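Local coordinates for hypothetical protein DR_0824 (Deinococcus radiodurans, PDB 2IMR) that deaminates aminodeoxyfutalosine to futalosine, a step of menaquinone biosynthesis, with one zinc ion bound per subunit, at residues I275-G280 and L289-V294; D310-V315 and P340-A345. All blocks are in the same frame, centred on the assembly; numbering follows the deposited sequence.

Contact 1 (I275-G280 and L289-V294)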
ATOM      1  N   ILE A 275       1.862  -2.742  24.713  1.00 13.69           N
ATOM      2  CA  ILE A 275       2.287  -1.389  24.360  1.00 15.22           C
ATOM      3  C   ILE A 275       3.102  -0.615  25.391  1.00 17.68           C
ATOM      4  O   ILE A 275       3.589   0.485  25.103  1.00 16.92           O
ATOM      5  CB  ILE A 275       1.072  -0.537  23.924  1.00 15.79           C
ATOM      6  CG1 ILE A 275       0.074  -0.394  25.073  1.00 16.01           C
ATOM      7  CG2 ILE A 275       0.393  -1.204  22.735  1.00 15.61           C
ATOM      8  CD1 ILE A 275      -1.086   0.542  24.760  1.00 16.17           C
ATOM      9  N   GLY A 276       3.255  -1.182  26.583  1.00 17.39           N
ATOM     10  CA  GLY A 276       4.062  -0.538  27.606  1.00 20.37           C
ATOM     11  C   GLY A 276       3.454   0.663  28.301  1.00 22.02           C
ATOM     12  O   GLY A 276       4.168   1.447  28.933  1.00 23.18           O
ATOM     13  N   ARG A 277       2.143   0.815  28.186  1.00 21.00           N
ATOM     14  CA  ARG A 277       1.438   1.920  28.828  1.00 22.25           C
ATOM     15  C   ARG A 277      -0.023   1.524  28.932  1.00 21.88           C
ATOM     16  O   ARG A 277      -0.473   0.618  28.232  1.00 22.03           O
ATOM     17  CB  ARG A 277       1.579   3.207  28.009  1.00 21.23           C
ATOM     18  CG  ARG A 277       0.941   3.146  26.629  1.00 23.22           C
ATOM     19  CD  ARG A 277       1.285   4.382  25.804  1.00 23.51           C
ATOM     20  NE  ARG A 277       0.644   5.592  26.314  1.00 22.58           N
ATOM     21  CZ  ARG A 277       0.817   6.804  25.790  1.00 23.96           C
ATOM     22  NH1 ARG A 277       1.617   6.971  24.745  1.00 22.70           N
ATOM     23  NH2 ARG A 277       0.177   7.848  26.298  1.00 23.34           N
ATOM     24  N   GLU A 278      -0.766   2.203  29.796  1.00 21.02           N
ATOM     25  CA  GLU A 278      -2.173   1.894  29.988  1.00 22.32           C
ATOM     26  C   GLU A 278      -3.079   2.507  28.925  1.00 23.70           C
ATOM     27  O   GLU A 278      -2.903   3.662  28.538  1.00 24.27           O
ATOM     28  CB  GLU A 278      -2.634   2.386  31.364  1.00 23.46           C
ATOM     29  CG  GLU A 278      -1.972   1.696  32.540  1.00 24.67           C
ATOM     30  CD  GLU A 278      -2.327   0.224  32.620  1.00 24.05           C
ATOM     31  OE1 GLU A 278      -3.525  -0.102  32.528  1.00 28.20           O
ATOM     32  OE2 GLU A 278      -1.412  -0.607  32.779  1.00 26.92           O
ATOM     33  N   PRO A 279      -4.047   1.729  28.417  1.00 23.65           N
ATOM     34  CA  PRO A 279      -4.948   2.289  27.409  1.00 24.11           C
ATOM     35  C   PRO A 279      -5.732   3.390  28.120  1.00 25.31           C
ATOM     36  O   PRO A 279      -5.893   3.342  29.342  1.00 24.44           O
ATOM     37  CB  PRO A 279      -5.839   1.105  27.043  1.00 22.91           C
ATOM     38  CG  PRO A 279      -4.928  -0.080  27.256  1.00 24.53           C
ATOM     39  CD  PRO A 279      -4.258   0.280  28.568  1.00 23.87           C
ATOM     40  N   GLY A 280      -6.214   4.370  27.368  1.00 25.33           N
ATOM     41  CA  GLY A 280      -6.959   5.462  27.973  1.00 26.80           C
ATOM     42  C   GLY A 280      -7.794   6.220  26.960  1.00 27.97           C
ATOM     43  O   GLY A 280      -7.551   6.115  25.758  1.00 25.82           O
ATOM     44  N   LEU A 289       2.170   5.333  18.638  1.00 18.57           N
ATOM     45  CA  LEU A 289       3.385   5.260  17.824  1.00 16.95           C
ATOM     46  C   LEU A 289       4.154   6.573  17.804  1.00 18.46           C
ATOM     47  O   LEU A 289       5.383   6.591  17.810  1.00 16.78           O
ATOM     48  CB  LEU A 289       3.044   4.872  16.384  1.00 15.74           C
ATOM     49  CG  LEU A 289       2.523   3.452  16.168  1.00 15.33           C
ATOM     50  CD1 LEU A 289       2.116   3.273  14.700  1.00 18.16           C
ATOM     51  CD2 LEU A 289       3.606   2.458  16.561  1.00 14.19           C
ATOM     52  N   ASP A 290       3.419   7.677  17.764  1.00 18.67           N
ATOM     53  CA  ASP A 290       4.044   8.988  17.725  1.00 18.74           C
ATOM     54  C   ASP A 290       4.840   9.250  19.003  1.00 20.11           C
ATOM     55  O   ASP A 290       6.002   9.657  18.944  1.00 20.76           O
ATOM     56  CB  ASP A 290       2.972  10.062  17.529  1.00 19.85           C
ATOM     57  CG  ASP A 290       3.561  11.419  17.183  1.00 22.08           C
ATOM     58  OD1 ASP A 290       4.565  11.465  16.434  1.00 22.21           O
ATOM     59  OD2 ASP A 290       3.011  12.438  17.645  1.00 25.91           O
ATOM     60  N   GLU A 291       4.226   8.998  20.155  1.00 21.11           N
ATOM     61  CA  GLU A 291       4.907   9.228  21.427  1.00 23.23           C
ATOM     62  C   GLU A 291       5.984   8.187  21.696  1.00 24.22           C
ATOM     63  O   GLU A 291       6.905   8.427  22.479  1.00 22.77           O
ATOM     64  CB  GLU A 291       3.901   9.257  22.576  1.00 23.29           C
ATOM     65  CG  GLU A 291       2.778  10.251  22.349  1.00 25.58           C
ATOM     66  CD  GLU A 291       1.981  10.547  23.597  1.00 25.78           C
ATOM     67  OE1 GLU A 291       1.854   9.653  24.460  1.00 26.33           O
ATOM     68  OE2 GLU A 291       1.465  11.678  23.707  1.00 27.65           O
ATOM     69  N   LEU A 292       5.871   7.034  21.043  1.00 22.38           N
ATOM     70  CA  LEU A 292       6.862   5.983  21.209  1.00 21.62           C
ATOM     71  C   LEU A 292       8.112   6.354  20.426  1.00 21.08           C
ATOM     72  O   LEU A 292       9.178   5.775  20.636  1.00 20.70           O
ATOM     73  CB  LEU A 292       6.319   4.639  20.709  1.00 21.19           C
ATOM     74  CG  LEU A 292       7.241   3.427  20.876  1.00 21.13           C
ATOM     75  CD1 LEU A 292       7.621   3.253  22.342  1.00 20.15           C
ATOM     76  CD2 LEU A 292       6.530   2.177  20.370  1.00 18.28           C
ATOM     77  N   GLY A 293       7.972   7.320  19.520  1.00 21.45           N
ATOM     78  CA  GLY A 293       9.099   7.764  18.721  1.00 21.47           C
ATOM     79  C   GLY A 293       9.264   6.989  17.430  1.00 22.45           C
ATOM     80  O   GLY A 293      10.267   7.135  16.732  1.00 22.75           O
ATOM     81  N   VAL A 294       8.276   6.159  17.109  1.00 21.23           N
ATOM     82  CA  VAL A 294       8.326   5.354  15.895  1.00 20.64           C
ATOM     83  C   VAL A 294       8.044   6.171  14.631  1.00 19.82           C
ATOM     84  O   VAL A 294       8.602   5.884  13.572  1.00 20.61           O
ATOM     85  CB  VAL A 294       7.329   4.171  15.986  1.00 21.48           C
ATOM     86  CG1 VAL A 294       7.290   3.401  14.675  1.00 23.05           C
ATOM     87  CG2 VAL A 294       7.744   3.248  17.118  1.00 23.48           C
TER
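R277 and E291 meet in a salt bridge in which a single carboxylate oxygen takes both terminal nitrogens of the guanidinium. R277 NH1 gives E291 OE1 the stronger bond at 2.7 Å, with an N-H...O angle of 153°, while NH2 reaches the same OE1 at 3.1 Å in a more bent, weak one. The oxygen sits at the guanidinium edge close to its plane, and the two flat groups are nearly coplanar, 14° apart. Because both nitrogens converge on OE1, this is a fork on one oxygen; NH1 meets it on the anti side, somewhat out of the carboxylate plane. The arginine chain turns at chi3 (-69°), and the two side chains cross at about a right angle. OE2 of E291 is held in turn by NE of R287, one helical turn earlier, so two arginines share the carboxylate. R277 also packs on L283 and Y288. Behind E291 the helix 285-292 stops in a Schellman motif: G293 N, at positive phi, donates to D290 O at 3.1 Å and V294 N to L289 O at 3.0 Å. The whole is a surface salt bridge between an inter-helix loop and the next helix's last turn, away from the zinc site.

Contact 2 (D310-V315 and P340-A345)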
ATOM      1  N   ASP A 310      -6.633  14.663  15.323  1.00 21.47           N
ATOM      2  CA  ASP A 310      -5.317  14.808  15.930  1.00 21.24           C
ATOM      3  C   ASP A 310      -4.354  13.763  15.366  1.00 18.98           C
ATOM      4  O   ASP A 310      -3.184  14.056  15.142  1.00 19.03           O
ATOM      5  CB  ASP A 310      -5.402  14.666  17.449  1.00 24.51           C
ATOM      6  CG  ASP A 310      -4.084  14.976  18.127  1.00 31.35           C
ATOM      7  OD1 ASP A 310      -3.656  16.152  18.096  1.00 35.03           O
ATOM      8  OD2 ASP A 310      -3.466  14.044  18.683  1.00 35.34           O
ATOM      9  N   ASP A 311      -4.835  12.541  15.141  1.00 19.62           N
ATOM     10  CA  ASP A 311      -3.964  11.509  14.576  1.00 18.51           C
ATOM     11  C   ASP A 311      -3.449  12.000  13.223  1.00 17.40           C
ATOM     12  O   ASP A 311      -2.264  11.899  12.927  1.00 18.39           O
ATOM     13  CB  ASP A 311      -4.708  10.180  14.360  1.00 16.79           C
ATOM     14  CG  ASP A 311      -5.103   9.493  15.657  1.00 19.18           C
ATOM     15  OD1 ASP A 311      -4.430   9.698  16.695  1.00 17.85           O
ATOM     16  OD2 ASP A 311      -6.087   8.722  15.630  1.00 18.66           O
ATOM     17  N   ILE A 312      -4.351  12.531  12.402  1.00 17.54           N
ATOM     18  CA  ILE A 312      -3.975  13.025  11.081  1.00 18.38           C
ATOM     19  C   ILE A 312      -2.909  14.115  11.180  1.00 17.89           C
ATOM     20  O   ILE A 312      -1.960  14.129  10.402  1.00 16.89           O
ATOM     21  CB  ILE A 312      -5.219  13.550  10.320  1.00 20.99           C
ATOM     22  CG1 ILE A 312      -6.163  12.377  10.037  1.00 21.11           C
ATOM     23  CG2 ILE A 312      -4.800  14.214   9.005  1.00 20.79           C
ATOM     24  CD1 ILE A 312      -7.513  12.775   9.487  1.00 20.95           C
ATOM     25  N   ALA A 313      -3.054  15.009  12.156  1.00 19.14           N
ATOM     26  CA  ALA A 313      -2.085  16.083  12.356  1.00 20.46           C
ATOM     27  C   ALA A 313      -0.716  15.505  12.717  1.00 19.94           C
ATOM     28  O   ALA A 313       0.315  15.986  12.244  1.00 18.86           O
ATOM     29  CB  ALA A 313      -2.570  17.029  13.459  1.00 21.09           C
ATOM     30  N   ARG A 314      -0.703  14.461  13.547  1.00 21.12           N
ATOM     31  CA  ARG A 314       0.556  13.833  13.945  1.00 20.77           C
ATOM     32  C   ARG A 314       1.245  13.187  12.742  1.00 20.46           C
ATOM     33  O   ARG A 314       2.467  13.258  12.597  1.00 21.30           O
ATOM     34  CB  ARG A 314       0.306  12.776  15.032  1.00 21.61           C
ATOM     35  CG  ARG A 314      -0.197  13.339  16.355  1.00 24.69           C
ATOM     36  CD  ARG A 314      -0.534  12.222  17.340  1.00 24.27           C
ATOM     37  NE  ARG A 314      -0.973  12.729  18.642  1.00 26.46           N
ATOM     38  CZ  ARG A 314      -0.156  13.150  19.606  1.00 25.50           C
ATOM     39  NH1 ARG A 314       1.156  13.132  19.431  1.00 23.48           N
ATOM     40  NH2 ARG A 314      -0.657  13.585  20.752  1.00 28.41           N
ATOM     41  N   VAL A 315       0.454  12.551  11.884  1.00 20.93           N
ATOM     42  CA  VAL A 315       0.983  11.901  10.689  1.00 20.75           C
ATOM     43  C   VAL A 315       1.587  12.931   9.739  1.00 20.90           C
ATOM     44  O   VAL A 315       2.673  12.731   9.190  1.00 21.29           O
ATOM     45  CB  VAL A 315      -0.136  11.114   9.953  1.00 20.00           C
ATOM     46  CG1 VAL A 315       0.362  10.612   8.604  1.00 17.03           C
ATOM     47  CG2 VAL A 315      -0.591   9.954  10.818  1.00 18.30           C
ATOM     48  N   PRO A 340     -10.304  12.591   1.779  1.00 20.81           N
ATOM     49  CA  PRO A 340     -10.337  14.059   1.757  1.00 22.39           C
ATOM     50  C   PRO A 340      -9.652  14.726   2.952  1.00 22.37           C
ATOM     51  O   PRO A 340      -8.994  15.761   2.797  1.00 23.41           O
ATOM     52  CB  PRO A 340     -11.831  14.387   1.654  1.00 22.34           C
ATOM     53  CG  PRO A 340     -12.527  13.122   2.071  1.00 27.04           C
ATOM     54  CD  PRO A 340     -11.644  12.024   1.562  1.00 21.80           C
ATOM     55  N   ALA A 341      -9.787  14.129   4.135  1.00 22.67           N
ATOM     56  CA  ALA A 341      -9.164  14.679   5.338  1.00 21.64           C
ATOM     57  C   ALA A 341      -7.640  14.588   5.245  1.00 21.89           C
ATOM     58  O   ALA A 341      -6.929  15.528   5.601  1.00 20.32           O
ATOM     59  CB  ALA A 341      -9.666  13.938   6.574  1.00 23.33           C
ATOM     60  N   PHE A 342      -7.138  13.454   4.765  1.00 19.66           N
ATOM     61  CA  PHE A 342      -5.700  13.264   4.625  1.00 19.85           C
ATOM     62  C   PHE A 342      -5.133  14.175   3.537  1.00 19.80           C
ATOM     63  O   PHE A 342      -4.043  14.733   3.684  1.00 19.62           O
ATOM     64  CB  PHE A 342      -5.391  11.799   4.306  1.00 19.78           C
ATOM     65  CG  PHE A 342      -5.306  10.917   5.526  1.00 18.74           C
ATOM     66  CD1 PHE A 342      -4.081  10.684   6.147  1.00 21.06           C
ATOM     67  CD2 PHE A 342      -6.448  10.333   6.063  1.00 19.89           C
ATOM     68  CE1 PHE A 342      -3.995   9.878   7.291  1.00 20.00           C
ATOM     69  CE2 PHE A 342      -6.375   9.526   7.204  1.00 18.73           C
ATOM     70  CZ  PHE A 342      -5.145   9.299   7.817  1.00 18.33           C
ATOM     71  N   ALA A 343      -5.879  14.324   2.449  1.00 19.79           N
ATOM     72  CA  ALA A 343      -5.452  15.175   1.345  1.00 23.18           C
ATOM     73  C   ALA A 343      -5.352  16.624   1.820  1.00 23.43           C
ATOM     74  O   ALA A 343      -4.375  17.317   1.538  1.00 24.92           O
ATOM     75  CB  ALA A 343      -6.439  15.068   0.200  1.00 22.66           C
ATOM     76  N   ALA A 344      -6.369  17.073   2.547  1.00 25.35           N
ATOM     77  CA  ALA A 344      -6.396  18.437   3.067  1.00 26.53           C
ATOM     78  C   ALA A 344      -5.221  18.686   4.015  1.00 27.52           C
ATOM     79  O   ALA A 344      -4.686  19.792   4.072  1.00 27.84           O
ATOM     80  CB  ALA A 344      -7.715  18.694   3.782  1.00 27.09           C
ATOM     81  N   ALA A 345      -4.811  17.651   4.747  1.00 26.81           N
ATOM     82  CA  ALA A 345      -3.697  17.774   5.687  1.00 25.07           C
ATOM     83  C   ALA A 345      -2.350  17.707   4.974  1.00 23.96           C
ATOM     84  O   ALA A 345      -1.299  17.904   5.590  1.00 23.78           O
ATOM     85  CB  ALA A 345      -3.781  16.678   6.751  1.00 25.81           C
TER
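I312 makes all the close contacts from its side, with V315 at the margin; CG1, CD1 and CG2 of I312 have as nearest partners F342, A341 and A345. Its CG1 lies over one face of the F342 ring, 4.2 Å from the ring centroid and 21° off the normal, a CH-pi contact displaced toward the rim, where F342 CZ is 3.9 Å from I312 CG1. CD1 also touches the rim at CE2 and continues to the methyl of A341, I312 CD1 to A341 CB 3.8 Å. On the other branch I312 CG2 presses on CB of A345 at 3.5 Å, tighter than usual for two carbons.

The torsions explain this division. With chi1 of I312 at -66°, CG1 stands beside the backbone N and CG2 beside the carbonyl carbon, which spreads the branches between A341 and A345, one turn apart on the partner segment; an extended chi2 of I312 (171°) then carries CD1 outward to A341. F342 leaves its own backbone beside the N as well, and its ring swings toward I312 although its CB does not point there. I312 and F342 have the nearest alpha carbons of the two segments, 6.7 Å apart. The small methyls of A341 and A345 are consistent with this close approach at I312.

Beyond the pair, F342 stacks on the ring of F337 and also packs on V347, while I312 touches V307. On the side of helix 309-318 turned from these alanines, R314 NE forms a salt bridge with D310 OD2 at 2.8 Å. D311, elsewhere on that helix, hydrogen-bonds through OD1 with T284 OG1 and through OD2 accepts from T308 N.

No hydrogen bond crosses between the segments: the interface is held by van der Waals and CH-pi contacts, with no polar bond across it to set the register.

Contact 1 is a surface salt bridge and contact 2 a partly buried apolar packing, the latter nearer the centre of the chain. Their centres are 19 Å apart and they follow one another in sequence, with no segment in common. Still, the helix 285-292 of contact 1 lies against the helix 309-318 of contact 2: D290 OD2 takes R314 NH1 in a salt bridge at 2.7 Å, and R317 joins on the same oxygen. The helix 309-318 thus faces two neighbours with different chemistry, charged groups among those turned to 285-292 and I312 to 339-344. Contact 1 lies away from the annotated sites, whereas F342 in contact 2 is about 12 Å, side chain to side chain, from the probable proton donor E243.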